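Local coordinates for protein amidohydrolase (PDB 4DZH) that probably deaminates adenosine-type nucleosides such as 5'-methylthioadenosine, using a zinc ion bound in a TIM-barrel hydrolase of the ATZ/TRZ family, at residues A78-P83 with V136-F141; A157-V162 with P192-A197. All blocks are in the same frame, centred on the assembly; numbering follows the deposited sequence.

In the fold
Both contacts join neighbouring parallel strands of the TIM barrel. After the N-terminal strands, strand 69-80 is the first of the four joined here. The chain then runs through helices 96-111 and 114-130 and returns as strand 133-139, where interaction 1 closes a loop of 52 residues. Helix 143-152 leads on to strand 156-163. Helix 174-188 then brings the chain back to strand 194-200, and interaction 2 closes a loop of 29 residues. The two loops follow in series and neither nest nor cross. Strands 133-139 and 156-163 are themselves neighbours, with E138 N probably bonded to L158 O and V136 O to L158 N. Four barrel strands are thus joined side by side, starting from strand 69-80, which carries the zinc ligand H79.

Interaction 1. Residues A78-P83 with V136-F141; sequences AHTHNP and VNENYF. With ZN (zinc ion), chain E.
The zinc site begins in the HxH motif, H79 and H81, at the C-terminal end of strand 69-80, next to N137 and N139 of the neighbouring parallel strand. T80 N donates to N137 O and N139 N donates to T80 O. H79 NE2 and H81 NE2 bind the zinc ion at 2.1 and 2.0 Å. H228, D316 and a water complete its coordination. H81 ND1 donates to N139 O at 2.7 Å, in the ring plane and the carbonyl plane, with a nearly straight 170° angle. H79 ND1 is held by H226, while N139 ND2 lies at the edge of the H79 ring. Such an HxH pair at the end of the first barrel strand is a hallmark of the amidohydrolase superfamily. The E138 carboxylate holds the chain at T80 and N82. Its OE2 takes N82 N at 2.8 Å on the syn lone pair. T80 OG1 donates to E138 OE1 at 2.7 Å from above the carboxylate plane; a chi1 of 56° turns this hydroxyl to the glutamate. Y150 OH bonds both E138 OE1 and N82 ND2. P83 lies over one face of the Y140 ring, with CB 4.2 Å from its centroid (CH-pi), and F141 over the other.

Interaction 2. Residues A157-V162 with P192-A197; sequences ALVGAV and PLISTA
L158 CD1 lies 3.9 Å from A197 CB and equally close to S195 CB, all on one face of the sheet. CG of L158 points anti to the backbone N (chi1 178°), and a chi2 of 60° puts CD1 over the adjoining strand, 3.6 Å from T196 O. On the other face, V159 CG2 meets I194 CG2 at 4.1 Å, the side chains meeting at a slant. I194 CD1 reaches A157 CB at 4.2 Å. Five backbone bonds hold the strands in register. A157 N and V159 N donate to L193 O and S195 O, and A161 N donates to A197 O. S195 N and A197 N bond back to A157 O and V159 O. The longest is A157 N to L193 O at 3.2 Å. The strands are parallel and joined through helix 174-188, which makes a beta-alpha-beta unit of the barrel. That helix touches I194 through W188 and T196 through L184 and H185. H185 is a ligand of a second zinc ion. Helix 143-152 adds Y150 on A157 and I194, and A143 on V159, on the same face. On the L158 face, F366 meets L158 and S195. D191 OD1 accepts from L193 N and I194 N where the strand begins.

Interaction 1. Residues A78-P83 with V136-F141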
ATOM      1  N   ALA A  78       0.937 -15.010  -7.225  1.00 13.92           N
ATOM      2  CA  ALA A  78       0.999 -16.459  -7.037  1.00 16.06           C
ATOM      3  C   ALA A  78      -0.121 -17.029  -6.174  1.00 14.74           C
ATOM      4  O   ALA A  78      -0.038 -18.217  -5.765  1.00 15.39           O
ATOM      5  CB  ALA A  78       2.406 -16.827  -6.453  1.00 17.35           C
ATOM      6  N   HIS A  79      -1.176 -16.247  -5.887  1.00 11.96           N
ATOM      7  CA  HIS A  79      -2.367 -16.792  -5.230  1.00 12.80           C
ATOM      8  C   HIS A  79      -3.594 -15.923  -5.429  1.00 13.57           C
ATOM      9  O   HIS A  79      -3.721 -14.878  -4.810  1.00 14.47           O
ATOM     10  CB  HIS A  79      -2.160 -16.959  -3.720  1.00 15.44           C
ATOM     11  CG  HIS A  79      -3.313 -17.653  -3.048  1.00 13.18           C
ATOM     12  ND1 HIS A  79      -3.674 -18.947  -3.358  1.00 14.77           N
ATOM     13  CD2 HIS A  79      -4.231 -17.216  -2.151  1.00 13.06           C
ATOM     14  CE1 HIS A  79      -4.719 -19.300  -2.625  1.00 12.30           C
ATOM     15  NE2 HIS A  79      -5.083 -18.270  -1.879  1.00 16.19           N
ATOM     16  N   THR A  80      -4.498 -16.365  -6.310  1.00 15.57           N
ATOM     17  CA  THR A  80      -5.720 -15.588  -6.559  1.00 14.88           C
ATOM     18  C   THR A  80      -7.004 -16.404  -6.435  1.00 14.06           C
ATOM     19  O   THR A  80      -7.030 -17.623  -6.629  1.00 15.45           O
ATOM     20  CB  THR A  80      -5.713 -14.932  -7.968  1.00 15.56           C
ATOM     21  OG1 THR A  80      -5.518 -15.956  -8.969  1.00 17.01           O
ATOM     22  CG2 THR A  80      -4.554 -13.917  -8.053  1.00 13.33           C
ATOM     23  N   HIS A  81      -8.100 -15.703  -6.139  1.00 12.73           N
ATOM     24  CA  HIS A  81      -9.461 -16.223  -6.274  1.00 15.61           C
ATOM     25  C   HIS A  81     -10.174 -15.142  -7.076  1.00 14.09           C
ATOM     26  O   HIS A  81     -10.956 -14.365  -6.529  1.00 13.78           O
ATOM     27  CB  HIS A  81     -10.149 -16.408  -4.905  1.00 14.14           C
ATOM     28  CG  HIS A  81      -9.374 -17.241  -3.924  1.00 16.23           C
ATOM     29  ND1 HIS A  81      -9.119 -18.584  -4.132  1.00 16.99           N
ATOM     30  CD2 HIS A  81      -8.818 -16.927  -2.731  1.00 16.30           C
ATOM     31  CE1 HIS A  81      -8.431 -19.064  -3.109  1.00 17.57           C
ATOM     32  NE2 HIS A  81      -8.209 -18.070  -2.260  1.00 10.91           N
ATOM     33  N   ASN A  82      -9.862 -15.078  -8.362  1.00 14.33           N
ATOM     34  CA  ASN A  82     -10.163 -13.842  -9.090  1.00 13.36           C
ATOM     35  C   ASN A  82     -11.657 -13.456  -9.316  1.00 14.58           C
ATOM     36  O   ASN A  82     -11.967 -12.260  -9.361  1.00 16.62           O
ATOM     37  CB  ASN A  82      -9.287 -13.737 -10.371  1.00 12.40           C
ATOM     38  CG  ASN A  82      -7.965 -12.997 -10.112  1.00 12.27           C
ATOM     39  OD1 ASN A  82      -7.788 -12.291  -9.081  1.00 16.26           O
ATOM     40  ND2 ASN A  82      -7.038 -13.110 -11.068  1.00 13.10           N
ATOM     41  N   PRO A  83     -12.566 -14.437  -9.398  1.00 16.95           N
ATOM     42  CA  PRO A  83     -13.981 -14.044  -9.486  1.00 17.80           C
ATOM     43  C   PRO A  83     -14.428 -13.218  -8.277  1.00 19.27           C
ATOM     44  O   PRO A  83     -15.428 -12.522  -8.351  1.00 18.87           O
ATOM     45  CB  PRO A  83     -14.719 -15.390  -9.527  1.00 15.55           C
ATOM     46  CG  PRO A  83     -13.742 -16.296 -10.223  1.00 17.13           C
ATOM     47  CD  PRO A  83     -12.381 -15.879  -9.632  1.00 15.81           C
ATOM     48  N   VAL A 136      -1.037 -15.475 -13.146  1.00 12.82           N
ATOM     49  CA  VAL A 136      -1.667 -15.793 -11.872  1.00 13.40           C
ATOM     50  C   VAL A 136      -1.584 -17.258 -11.601  1.00 16.17           C
ATOM     51  O   VAL A 136      -1.384 -18.066 -12.535  1.00 15.69           O
ATOM     52  CB  VAL A 136      -3.177 -15.443 -11.847  1.00 17.87           C
ATOM     53  CG1 VAL A 136      -3.336 -13.984 -11.808  1.00 20.91           C
ATOM     54  CG2 VAL A 136      -3.934 -16.059 -13.049  1.00 17.31           C
ATOM     55  N   ASN A 137      -1.716 -17.564 -10.304  1.00 14.29           N
ATOM     56  CA  ASN A 137      -1.905 -18.932  -9.822  1.00 13.42           C
ATOM     57  C   ASN A 137      -3.323 -18.933  -9.282  1.00 15.32           C
ATOM     58  O   ASN A 137      -3.556 -18.576  -8.102  1.00 16.44           O
ATOM     59  CB  ASN A 137      -0.935 -19.206  -8.691  1.00 14.40           C
ATOM     60  CG  ASN A 137      -0.949 -20.647  -8.242  1.00 16.62           C
ATOM     61  OD1 ASN A 137      -1.378 -21.555  -8.967  1.00 18.09           O
ATOM     62  ND2 ASN A 137      -0.398 -20.876  -7.074  1.00 15.84           N
ATOM     63  N   GLU A 138      -4.264 -19.338 -10.151  1.00 15.34           N
ATOM     64  CA  GLU A 138      -5.695 -19.212  -9.890  1.00 13.71           C
ATOM     65  C   GLU A 138      -6.249 -20.400  -9.098  1.00 14.07           C
ATOM     66  O   GLU A 138      -5.864 -21.552  -9.298  1.00 17.23           O
ATOM     67  CB  GLU A 138      -6.434 -19.165 -11.244  1.00 16.49           C
ATOM     68  CG  GLU A 138      -7.914 -18.805 -11.112  1.00 16.53           C
ATOM     69  CD  GLU A 138      -8.161 -17.449 -10.427  1.00 16.49           C
ATOM     70  OE1 GLU A 138      -7.500 -16.396 -10.735  1.00 17.15           O
ATOM     71  OE2 GLU A 138      -9.083 -17.427  -9.610  1.00 18.16           O
ATOM     72  N   ASN A 139      -7.196 -20.098  -8.192  1.00 13.29           N
ATOM     73  CA  ASN A 139      -7.740 -21.158  -7.350  1.00 16.54           C
ATOM     74  C   ASN A 139      -9.241 -20.899  -7.182  1.00 15.20           C
ATOM     75  O   ASN A 139      -9.648 -20.166  -6.282  1.00 16.03           O
ATOM     76  CB  ASN A 139      -6.977 -21.073  -6.010  1.00 15.36           C
ATOM     77  CG  ASN A 139      -7.312 -22.182  -5.046  1.00 22.13           C
ATOM     78  OD1 ASN A 139      -8.358 -22.782  -5.109  1.00 22.72           O
ATOM     79  ND2 ASN A 139      -6.403 -22.418  -4.081  1.00 24.64           N
ATOM     80  N   TYR A 140     -10.068 -21.433  -8.089  1.00 14.84           N
ATOM     81  CA  TYR A 140     -11.510 -21.184  -7.998  1.00 18.32           C
ATOM     82  C   TYR A 140     -12.339 -22.268  -8.710  1.00 19.64           C
ATOM     83  O   TYR A 140     -11.811 -23.065  -9.529  1.00 16.96           O
ATOM     84  CB  TYR A 140     -11.923 -19.808  -8.525  1.00 16.18           C
ATOM     85  CG  TYR A 140     -13.117 -19.206  -7.756  1.00 20.18           C
ATOM     86  CD1 TYR A 140     -12.973 -18.767  -6.427  1.00 21.94           C
ATOM     87  CD2 TYR A 140     -14.389 -19.115  -8.349  1.00 21.64           C
ATOM     88  CE1 TYR A 140     -14.031 -18.239  -5.748  1.00 23.22           C
ATOM     89  CE2 TYR A 140     -15.458 -18.599  -7.659  1.00 23.00           C
ATOM     90  CZ  TYR A 140     -15.277 -18.154  -6.364  1.00 26.48           C
ATOM     91  OH  TYR A 140     -16.343 -17.614  -5.662  1.00 30.30           O
ATOM     92  N   PHE A 141     -13.635 -22.296  -8.351  1.00 16.92           N
ATOM     93  CA  PHE A 141     -14.614 -23.157  -8.998  1.00 15.81           C
ATOM     94  C   PHE A 141     -14.725 -22.743 -10.446  1.00 20.62           C
ATOM     95  O   PHE A 141     -14.414 -21.623 -10.805  1.00 18.13           O
ATOM     96  CB  PHE A 141     -15.961 -23.019  -8.279  1.00 19.20           C
ATOM     97  CG  PHE A 141     -15.896 -23.369  -6.806  1.00 20.78           C
ATOM     98  CD1 PHE A 141     -15.904 -24.695  -6.397  1.00 21.56           C
ATOM     99  CD2 PHE A 141     -15.839 -22.371  -5.853  1.00 23.46           C
ATOM    100  CE1 PHE A 141     -15.838 -25.038  -5.056  1.00 25.19           C
ATOM    101  CE2 PHE A 141     -15.778 -22.692  -4.502  1.00 26.05           C
ATOM    102  CZ  PHE A 141     -15.778 -24.035  -4.115  1.00 25.23           C
TER
HETATM  103 ZN    ZN E 504      -6.860 -18.188  -0.819  1.00 17.64          ZN
HETATM  104  O   HOH W   1      -6.933 -17.790   1.164  1.00 18.19           O

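Interaction 2. Residues A157-V162 with P192-A197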
ATOM      1  N   ALA A 157      -1.564 -18.200 -16.978  1.00 15.48           N
ATOM      2  CA  ALA A 157      -2.118 -18.701 -15.722  1.00 15.14           C
ATOM      3  C   ALA A 157      -1.787 -20.143 -15.466  1.00 15.91           C
ATOM      4  O   ALA A 157      -1.832 -20.988 -16.362  1.00 17.03           O
ATOM      5  CB  ALA A 157      -3.634 -18.555 -15.742  1.00 17.07           C
ATOM      6  N   LEU A 158      -1.547 -20.417 -14.195  1.00 12.55           N
ATOM      7  CA  LEU A 158      -1.612 -21.809 -13.683  1.00 15.77           C
ATOM      8  C   LEU A 158      -2.990 -21.900 -13.044  1.00 15.98           C
ATOM      9  O   LEU A 158      -3.285 -21.140 -12.087  1.00 16.51           O
ATOM     10  CB  LEU A 158      -0.507 -22.036 -12.636  1.00 16.05           C
ATOM     11  CG  LEU A 158      -0.533 -23.449 -12.003  1.00 16.15           C
ATOM     12  CD1 LEU A 158      -0.349 -24.561 -13.038  1.00 18.23           C
ATOM     13  CD2 LEU A 158       0.532 -23.592 -10.912  1.00 17.40           C
ATOM     14  N   VAL A 159      -3.857 -22.748 -13.600  1.00 16.15           N
ATOM     15  CA  VAL A 159      -5.269 -22.766 -13.205  1.00 15.82           C
ATOM     16  C   VAL A 159      -5.530 -23.994 -12.373  1.00 15.93           C
ATOM     17  O   VAL A 159      -5.242 -25.120 -12.800  1.00 17.24           O
ATOM     18  CB  VAL A 159      -6.193 -22.763 -14.440  1.00 16.32           C
ATOM     19  CG1 VAL A 159      -7.657 -22.900 -14.011  1.00 17.99           C
ATOM     20  CG2 VAL A 159      -6.003 -21.476 -15.229  1.00 17.14           C
ATOM     21  N   GLY A 160      -6.041 -23.778 -11.170  1.00 13.23           N
ATOM     22  CA  GLY A 160      -6.258 -24.918 -10.291  1.00 18.53           C
ATOM     23  C   GLY A 160      -7.634 -25.551 -10.379  1.00 17.50           C
ATOM     24  O   GLY A 160      -8.653 -24.844 -10.442  1.00 19.92           O
ATOM     25  N   ALA A 161      -7.662 -26.877 -10.300  1.00 17.32           N
ATOM     26  CA  ALA A 161      -8.898 -27.630 -10.241  1.00 18.82           C
ATOM     27  C   ALA A 161      -9.183 -27.884  -8.758  1.00 18.08           C
ATOM     28  O   ALA A 161      -8.447 -28.605  -8.075  1.00 21.51           O
ATOM     29  CB  ALA A 161      -8.722 -28.987 -11.003  1.00 18.99           C
ATOM     30  N   VAL A 162     -10.219 -27.230  -8.243  1.00 19.31           N
ATOM     31  CA  VAL A 162     -10.568 -27.373  -6.826  1.00 19.59           C
ATOM     32  C   VAL A 162     -10.932 -28.814  -6.445  1.00 17.77           C
ATOM     33  O   VAL A 162     -11.730 -29.472  -7.150  1.00 20.22           O
ATOM     34  CB  VAL A 162     -11.774 -26.446  -6.446  1.00 24.04           C
ATOM     35  CG1 VAL A 162     -12.202 -26.670  -4.999  1.00 24.14           C
ATOM     36  CG2 VAL A 162     -11.457 -24.975  -6.673  1.00 22.15           C
ATOM     37  N   PRO A 192       0.773 -23.113 -24.458  1.00 21.36           N
ATOM     38  CA  PRO A 192       1.881 -22.221 -24.061  1.00 22.94           C
ATOM     39  C   PRO A 192       1.534 -21.163 -22.992  1.00 21.91           C
ATOM     40  O   PRO A 192       2.433 -20.646 -22.324  1.00 24.33           O
ATOM     41  CB  PRO A 192       2.239 -21.513 -25.370  1.00 25.19           C
ATOM     42  CG  PRO A 192       0.986 -21.516 -26.165  1.00 24.54           C
ATOM     43  CD  PRO A 192       0.302 -22.830 -25.828  1.00 27.87           C
ATOM     44  N   LEU A 193       0.257 -20.840 -22.858  1.00 19.55           N
ATOM     45  CA  LEU A 193      -0.193 -19.833 -21.899  1.00 18.98           C
ATOM     46  C   LEU A 193      -0.788 -20.420 -20.599  1.00 16.63           C
ATOM     47  O   LEU A 193      -0.584 -19.842 -19.522  1.00 19.29           O
ATOM     48  CB  LEU A 193      -1.207 -18.904 -22.567  1.00 22.00           C
ATOM     49  CG  LEU A 193      -0.700 -17.623 -23.241  1.00 28.14           C
ATOM     50  CD1 LEU A 193      -1.858 -16.876 -23.908  1.00 31.38           C
ATOM     51  CD2 LEU A 193       0.060 -16.712 -22.280  1.00 25.32           C
ATOM     52  N   ILE A 194      -1.546 -21.514 -20.723  1.00 17.72           N
ATOM     53  CA  ILE A 194      -2.319 -22.088 -19.622  1.00 17.04           C
ATOM     54  C   ILE A 194      -1.759 -23.439 -19.237  1.00 20.71           C
ATOM     55  O   ILE A 194      -1.544 -24.327 -20.108  1.00 20.38           O
ATOM     56  CB  ILE A 194      -3.780 -22.298 -20.018  1.00 18.89           C
ATOM     57  CG1 ILE A 194      -4.412 -20.998 -20.586  1.00 18.97           C
ATOM     58  CG2 ILE A 194      -4.579 -22.913 -18.838  1.00 23.14           C
ATOM     59  CD1 ILE A 194      -4.433 -19.847 -19.609  1.00 19.58           C
ATOM     60  N   SER A 195      -1.464 -23.574 -17.948  1.00 18.00           N
ATOM     61  CA  SER A 195      -1.162 -24.876 -17.362  1.00 19.60           C
ATOM     62  C   SER A 195      -2.140 -25.146 -16.213  1.00 19.52           C
ATOM     63  O   SER A 195      -2.865 -24.231 -15.748  1.00 17.50           O
ATOM     64  CB  SER A 195       0.289 -24.941 -16.870  1.00 22.39           C
ATOM     65  OG  SER A 195       1.189 -24.834 -17.966  1.00 24.74           O
ATOM     66  N   THR A 196      -2.149 -26.393 -15.746  1.00 20.83           N
ATOM     67  CA  THR A 196      -3.146 -26.780 -14.768  1.00 19.78           C
ATOM     68  C   THR A 196      -2.521 -27.365 -13.513  1.00 19.71           C
ATOM     69  O   THR A 196      -1.419 -27.922 -13.556  1.00 20.39           O
ATOM     70  CB  THR A 196      -4.153 -27.786 -15.344  1.00 22.10           C
ATOM     71  OG1 THR A 196      -3.492 -29.017 -15.695  1.00 22.14           O
ATOM     72  CG2 THR A 196      -4.858 -27.190 -16.587  1.00 21.60           C
ATOM     73  N   ALA A 197      -3.236 -27.227 -12.398  1.00 17.61           N
ATOM     74  CA  ALA A 197      -2.740 -27.745 -11.108  1.00 18.59           C
ATOM     75  C   ALA A 197      -3.910 -28.336 -10.346  1.00 20.02           C
ATOM     76  O   ALA A 197      -5.061 -28.047 -10.668  1.00 19.85           O
ATOM     77  CB  ALA A 197      -2.152 -26.584 -10.273  1.00 20.71           C
TER